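Local coordinates for protein concanavalin B (Canavalia ensiformis, PDB 6CAF) that may act as a carbohydrate-binding protein and is a chitinase-like member of the glycosyl hydrolase 18 family, built as a TIM barrel, at residues G262-P266 against S267-G271; K124-A127 against E128-T132; G271-L274 against P275-D279. One frame throughout, in Å; residues are numbered along the deposited sequence. Where two conformers were deposited one is given.

Interaction 1 (G262-P266 against S267-G271); sequences GYIPP and SALIG
The flat group at the centre is the peptide joining Ala-268 to Leu-269: the CG2 methyl of Ile-264 sits over one of its faces, 3.5 Å from Leu-269 N, and its N-H points at the carbonyl oxygen of Pro-265. The Pro-265 ring adds its CD rim, 4.1 Å from Ala-268 CB. This is the N-terminal start of a TIM-barrel helix, reached by the loop that follows strand 247-252, with Pro-265 as N-cap. Leu-269 N donates a helical i to i+4 bond of 2.8 Å to Pro-265 O, lying almost in line with the carbonyl (C=O...N 165°). Ala-268 N reaches the same oxygen through a weak, strongly bent bond. Pro-266 suits the first turn of a helix, where its missing N-H costs no helical bond; its ring packs on Tyr-300 and Ile-304 of helix 300-308. Ile-264 has CG1 beside the backbone N (chi1 -46°) and CG2 anti to it, which brings this methyl against the first turn of the helix, also 4.0 Å from Ala-268 CB. Its side chain crosses that of Leu-269 at about a right angle, and both press on Leu-251 of the preceding strand. One residue on, Ile-270 N gives Pro-266 O a straight 3.0 Å bond, while Ile-270 CG1 lies 3.4 Å from that same oxygen.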
# COMPACT_ATOMS: atom_id res chain seq x y z
N GLY A 262 -14.34 -9.07 6.82
CA GLY A 262 -13.02 -8.77 7.32
C GLY A 262 -12.90 -7.51 8.14
O GLY A 262 -11.86 -7.25 8.70
N TYR A 263 -13.94 -6.69 8.22
CA TYR A 263 -13.85 -5.51 9.06
C TYR A 263 -13.63 -5.88 10.52
O TYR A 263 -14.32 -6.75 11.07
CB TYR A 263 -15.13 -4.66 8.92
CG TYR A 263 -15.17 -3.45 9.82
CD1 TYR A 263 -14.42 -2.33 9.54
CD2 TYR A 263 -15.89 -3.46 11.01
CE1 TYR A 263 -14.44 -1.23 10.36
CE2 TYR A 263 -15.89 -2.37 11.85
CZ TYR A 263 -15.17 -1.25 11.51
OH TYR A 263 -15.16 -0.16 12.35
N ILE A 264 -12.68 -5.19 11.14
CA ILE A 264 -12.36 -5.41 12.53
C ILE A 264 -12.62 -4.11 13.30
O ILE A 264 -11.96 -3.11 13.09
CB ILE A 264 -10.87 -5.81 12.75
CG1 ILE A 264 -10.42 -6.89 11.77
CG2 ILE A 264 -10.70 -6.25 14.19
CD1 ILE A 264 -9.04 -7.41 11.99
N PRO A 265 -13.61 -4.11 14.18
CA PRO A 265 -13.78 -2.89 14.95
C PRO A 265 -12.52 -2.49 15.68
O PRO A 265 -11.79 -3.37 16.17
CB PRO A 265 -14.89 -3.27 15.93
CG PRO A 265 -15.66 -4.36 15.26
CD PRO A 265 -14.60 -5.13 14.51
N PRO A 266 -12.25 -1.17 15.76
CA PRO A 266 -10.99 -0.77 16.39
C PRO A 266 -10.75 -1.37 17.78
O PRO A 266 -9.62 -1.79 18.08
CB PRO A 266 -11.10 0.75 16.44
CG PRO A 266 -11.88 1.08 15.21
CD PRO A 266 -12.90 -0.04 15.07
N SER A 267 -11.79 -1.43 18.62
CA SER A 267 -11.55 -1.98 19.96
C SER A 267 -11.16 -3.47 19.89
O SER A 267 -10.36 -3.98 20.70
CB SER A 267 -12.78 -1.80 20.84
OG SER A 267 -13.85 -2.60 20.36
N ALA A 268 -11.74 -4.18 18.92
CA ALA A 268 -11.40 -5.60 18.73
C ALA A 268 -9.99 -5.75 18.16
O ALA A 268 -9.26 -6.67 18.52
CB ALA A 268 -12.39 -6.27 17.82
N LEU A 269 -9.62 -4.85 17.26
CA LEU A 269 -8.27 -4.93 16.70
C LEU A 269 -7.24 -4.80 17.83
O LEU A 269 -6.30 -5.61 17.96
CB LEU A 269 -8.07 -3.84 15.65
CG LEU A 269 -6.68 -3.82 15.01
CD1 LEU A 269 -6.41 -5.10 14.26
CD2 LEU A 269 -6.51 -2.63 14.08
N ILE A 270 -7.43 -3.80 18.67
CA ILE A 270 -6.48 -3.51 19.74
C ILE A 270 -6.49 -4.56 20.83
O ILE A 270 -5.45 -4.98 21.33
CB ILE A 270 -6.78 -2.15 20.35
CG1 ILE A 270 -6.49 -1.07 19.32
CG2 ILE A 270 -6.03 -1.93 21.66
CD1 ILE A 270 -5.02 -0.93 18.98
N GLY A 271 -7.67 -5.01 21.20
CA GLY A 271 -7.80 -5.91 22.33
C GLY A 271 -7.80 -7.39 22.02
O GLY A 271 -7.31 -8.20 22.82

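Interaction 2 (K124-A127 against E128-T132); sequences KDLA and EYLHT
Residues 124-127 and 128-132 are successive turns of one regular alpha-helix, joined by four nearly straight i to i+4 bonds of 2.8 to 2.9 Å: Glu-128 N to Lys-124 O, Tyr-129 N to Asp-125 O, Leu-130 N to Leu-126 O and His-131 N to Ala-127 O. On the polar flank the same spacing sets up a salt bridge, Lys-124 NZ to Glu-128 OE2 at 2.7 Å. The lysine meets the carboxylate on its anti side, 24° out of plane. Both chains bend at chi2 (57° in Lys-124, -72° in Glu-128), bringing the ammonium up to the carboxylate, and Lys-124 CE also rests 3.7 Å from Glu-128 CG. Further on, Glu-128 O is gripped twice, by Thr-132 N and, from above the carbonyl plane, by Thr-132 OG1 at 3.0 Å, which pins the threonine hydroxyl against the helix. On another flank Leu-126 CD1 approaches Tyr-129 CD2 obliquely, at 4.0 Å, and Leu-126 CG faces Leu-130 CD1 more loosely, at 4.3 Å. Leu-126 and Tyr-129 face the barrel, meeting Phe-64 and Leu-61 of strand 55-64 respectively. Helix 164-178 lies alongside, where Glu-170 touches Lys-124 and Ala-127, Ile-174 touches Glu-128 and His-131, and the His-131 ring stacks on Tyr-178.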
# COMPACT_ATOMS: atom_id res chain seq x y z
N LYS A 124 11.72 -3.76 -17.25
CA LYS A 124 12.80 -2.77 -17.16
C LYS A 124 12.36 -1.39 -17.63
O LYS A 124 12.60 -0.38 -16.95
CB LYS A 124 14.03 -3.26 -17.93
CG LYS A 124 15.18 -2.28 -18.01
CD LYS A 124 15.65 -1.86 -16.63
CE LYS A 124 16.91 -1.02 -16.74
NZ LYS A 124 17.30 -0.45 -15.43
N ASP A 125 11.66 -1.32 -18.75
CA ASP A 125 11.16 -0.05 -19.26
C ASP A 125 10.28 0.63 -18.18
O ASP A 125 10.39 1.84 -17.93
CB ASP A 125 10.27 -0.24 -20.50
CG ASP A 125 10.98 -0.68 -21.74
OD1 ASP A 125 12.20 -0.61 -21.83
OD2 ASP A 125 10.23 -1.06 -22.68
N LEU A 126 9.38 -0.12 -17.57
CA LEU A 126 8.47 0.42 -16.58
C LEU A 126 9.22 0.84 -15.32
O LEU A 126 8.92 1.88 -14.73
CB LEU A 126 7.36 -0.59 -16.28
CG LEU A 126 6.27 -0.12 -15.34
CD1 LEU A 126 5.52 1.08 -15.87
CD2 LEU A 126 5.31 -1.25 -15.00
N ALA A 127 10.17 0.02 -14.87
CA ALA A 127 10.94 0.42 -13.71
C ALA A 127 11.66 1.74 -13.96
O ALA A 127 11.70 2.62 -13.10
CB ALA A 127 11.93 -0.69 -13.37
N GLU A 128 12.25 1.88 -15.14
CA GLU A 128 12.92 3.12 -15.50
C GLU A 128 11.95 4.28 -15.55
O GLU A 128 12.26 5.38 -15.07
CB GLU A 128 13.65 2.97 -16.85
CG GLU A 128 14.92 2.12 -16.75
CD GLU A 128 16.05 2.82 -16.03
OE1 GLU A 128 16.26 4.05 -16.29
OE2 GLU A 128 16.81 2.18 -15.27
N TYR A 129 10.80 4.04 -16.14
CA TYR A 129 9.75 5.08 -16.17
C TYR A 129 9.39 5.53 -14.75
O TYR A 129 9.31 6.76 -14.47
CB TYR A 129 8.53 4.56 -16.92
CG TYR A 129 7.25 5.37 -16.70
CD1 TYR A 129 6.95 6.47 -17.40
CD2 TYR A 129 6.36 4.95 -15.71
CE1 TYR A 129 5.73 7.17 -17.15
CE2 TYR A 129 5.21 5.59 -15.44
CZ TYR A 129 4.86 6.68 -16.14
OH TYR A 129 3.62 7.21 -15.69
N LEU A 130 9.17 4.56 -13.87
CA LEU A 130 8.84 4.92 -12.51
C LEU A 130 9.95 5.74 -11.85
O LEU A 130 9.70 6.73 -11.15
CB LEU A 130 8.49 3.69 -11.69
CG LEU A 130 7.23 2.94 -12.16
CD1 LEU A 130 7.14 1.60 -11.49
CD2 LEU A 130 5.99 3.75 -11.88
N HIS A 131 11.19 5.33 -12.10
CA HIS A 131 12.28 6.04 -11.51
C HIS A 131 12.42 7.48 -12.06
O HIS A 131 12.53 8.44 -11.29
CB HIS A 131 13.58 5.26 -11.69
CG HIS A 131 14.71 5.91 -10.99
ND1 HIS A 131 15.70 6.58 -11.66
CD2 HIS A 131 14.98 6.03 -9.68
CE1 HIS A 131 16.57 7.06 -10.79
NE2 HIS A 131 16.15 6.75 -9.58
N THR A 132 12.41 7.59 -13.39
CA THR A 132 12.60 8.85 -14.04
C THR A 132 11.52 9.85 -13.69
O THR A 132 11.79 11.03 -13.46
CB THR A 132 12.69 8.66 -15.57
OG1 THR A 132 13.80 7.82 -15.86
CG2 THR A 132 12.74 9.96 -16.29

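Interaction 3 (G271-L274 against P275-D279); sequences GQVL and PYLPD
Leu-274 and Leu-277 lie side by side and point the same way, with Leu-274 CD2 3.8 Å from Leu-277 CD1. The other leucine branch, Leu-277 CD2, meets Val-273 CG1 at 4.2 Å, so the one side chain touches both apolar residues of the preceding turn. Its CG sits beside the backbone N (chi1 -65°), which turns both methyls back against that turn. Both leucines pack on Leu-249 of strand 247-252, and Leu-277 also meets Trp-233 of helix 227-239: here the chain coming off helix 266-273 is pressed onto the TIM barrel. An alanine in place of Leu-277 would probably open a gap between Leu-274, Val-273 and Trp-233 and leave the end of Leu-274 freer to turn. Outward from the leucines, the Pro-275 ring packs by CD against Leu-274 CB at 3.6 Å and presents CG to Gly-271 O at 3.7 Å. Pro-275 CB lies over one face of the Tyr-276 ring, offset toward its rim. At the ring edge, near its plane, CD2 of Tyr-276 comes within 3.3 Å of Gln-272 O, a close approach of an aromatic C-H to a carbonyl oxygen. Two i to i+3 bonds form the polar rim. Tyr-276 N gives one of 2.9 Å to Val-273 O, and Leu-277 N a longer one of 3.3 Å to Leu-274 O; both donors stand above the acceptor's carbonyl plane. In the conformer given, Gln-272 OE1 is hydrogen-bonded to Tyr-221 OH. The helix ends in a wider pi-type turn; Pro-275 has no N-H to continue the helical pattern, and the two i to i+3 bonds then carry the chain out.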
# COMPACT_ATOMS: atom_id res chain seq x y z
N GLY A 271 -7.67 -5.01 21.20
CA GLY A 271 -7.80 -5.91 22.33
C GLY A 271 -7.80 -7.39 22.02
O GLY A 271 -7.31 -8.20 22.82
N GLN A 272 -8.38 -7.76 20.89
CA GLN A 272 -8.63 -9.16 20.53
C GLN A 272 -7.66 -9.71 19.50
O GLN A 272 -7.53 -10.91 19.41
CB GLN A 272 -10.04 -9.36 19.93
CG GLN A 272 -11.22 -9.03 20.82
CD GLN A 272 -12.56 -9.22 20.12
OE1 GLN A 272 -12.71 -10.03 19.17
NE2 GLN A 272 -13.55 -8.46 20.56
N VAL A 273 -7.09 -8.84 18.66
CA VAL A 273 -6.30 -9.31 17.53
C VAL A 273 -4.82 -9.03 17.70
O VAL A 273 -4.02 -9.98 17.81
CB VAL A 273 -6.83 -8.71 16.20
CG1 VAL A 273 -5.96 -9.15 15.03
CG2 VAL A 273 -8.28 -9.11 15.99
N LEU A 274 -4.43 -7.77 17.77
CA LEU A 274 -3.02 -7.45 17.79
C LEU A 274 -2.21 -8.16 18.88
O LEU A 274 -1.08 -8.61 18.60
CB LEU A 274 -2.80 -5.94 17.85
CG LEU A 274 -3.29 -5.11 16.66
CD1 LEU A 274 -2.99 -3.65 16.88
CD2 LEU A 274 -2.69 -5.58 15.34
N PRO A 275 -2.74 -8.25 20.12
CA PRO A 275 -1.90 -8.87 21.15
C PRO A 275 -1.53 -10.31 20.87
O PRO A 275 -0.58 -10.84 21.46
CB PRO A 275 -2.77 -8.78 22.42
CG PRO A 275 -3.68 -7.62 22.13
CD PRO A 275 -3.99 -7.75 20.68
N TYR A 276 -2.27 -10.93 19.97
CA TYR A 276 -2.19 -12.34 19.74
C TYR A 276 -1.56 -12.72 18.41
O TYR A 276 -1.62 -13.87 18.01
CB TYR A 276 -3.58 -12.95 19.89
CG TYR A 276 -4.12 -12.76 21.26
CD1 TYR A 276 -3.51 -13.34 22.32
CD2 TYR A 276 -5.22 -11.94 21.51
CE1 TYR A 276 -4.00 -13.18 23.60
CE2 TYR A 276 -5.69 -11.74 22.78
CZ TYR A 276 -5.06 -12.36 23.83
OH TYR A 276 -5.51 -12.19 25.12
N LEU A 277 -0.97 -11.76 17.73
CA LEU A 277 -0.30 -12.08 16.47
C LEU A 277 1.05 -12.72 16.75
O LEU A 277 1.86 -12.15 17.47
CB LEU A 277 -0.07 -10.80 15.67
CG LEU A 277 -1.33 -10.09 15.20
CD1 LEU A 277 -0.94 -8.82 14.49
CD2 LEU A 277 -2.22 -10.98 14.36
N PRO A 278 1.31 -13.91 16.16
CA PRO A 278 2.63 -14.49 16.38
C PRO A 278 3.78 -13.59 15.95
O PRO A 278 3.71 -12.97 14.91
CB PRO A 278 2.58 -15.77 15.56
CG PRO A 278 1.16 -16.18 15.62
CD PRO A 278 0.37 -14.89 15.58
N ASP A 279 4.83 -13.56 16.75
CA ASP A 279 6.00 -12.72 16.48
C ASP A 279 5.65 -11.24 16.35
O ASP A 279 6.35 -10.47 15.70
CB ASP A 279 6.81 -13.22 15.27
CG ASP A 279 7.50 -14.54 15.53
OD1 ASP A 279 7.87 -14.81 16.69
OD2 ASP A 279 7.71 -15.28 14.57

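All three contacts belong to the shell of one TIM barrel. Interaction 2 comes first along the chain, on helix 120-135; interactions 1 and 3 follow much later, in that order. The latter two share Gly-271 and use opposite ends of helix 266-273, with centres 11 Å apart. They are joined by a probable hydrogen bond from Leu-274 N to Leu-269 O, and Val-273 CG2 packs near Ile-264 CG2. Interaction 2 lies on the other side of the chain's centre, its centre about 39 Å from each of theirs and nearest atoms about 29 Å away. Helix 120-135 packs against strand 55-64 and helix 266-273 against strand 247-252, which places two far-apart parts of the helical layer around one parallel sheet.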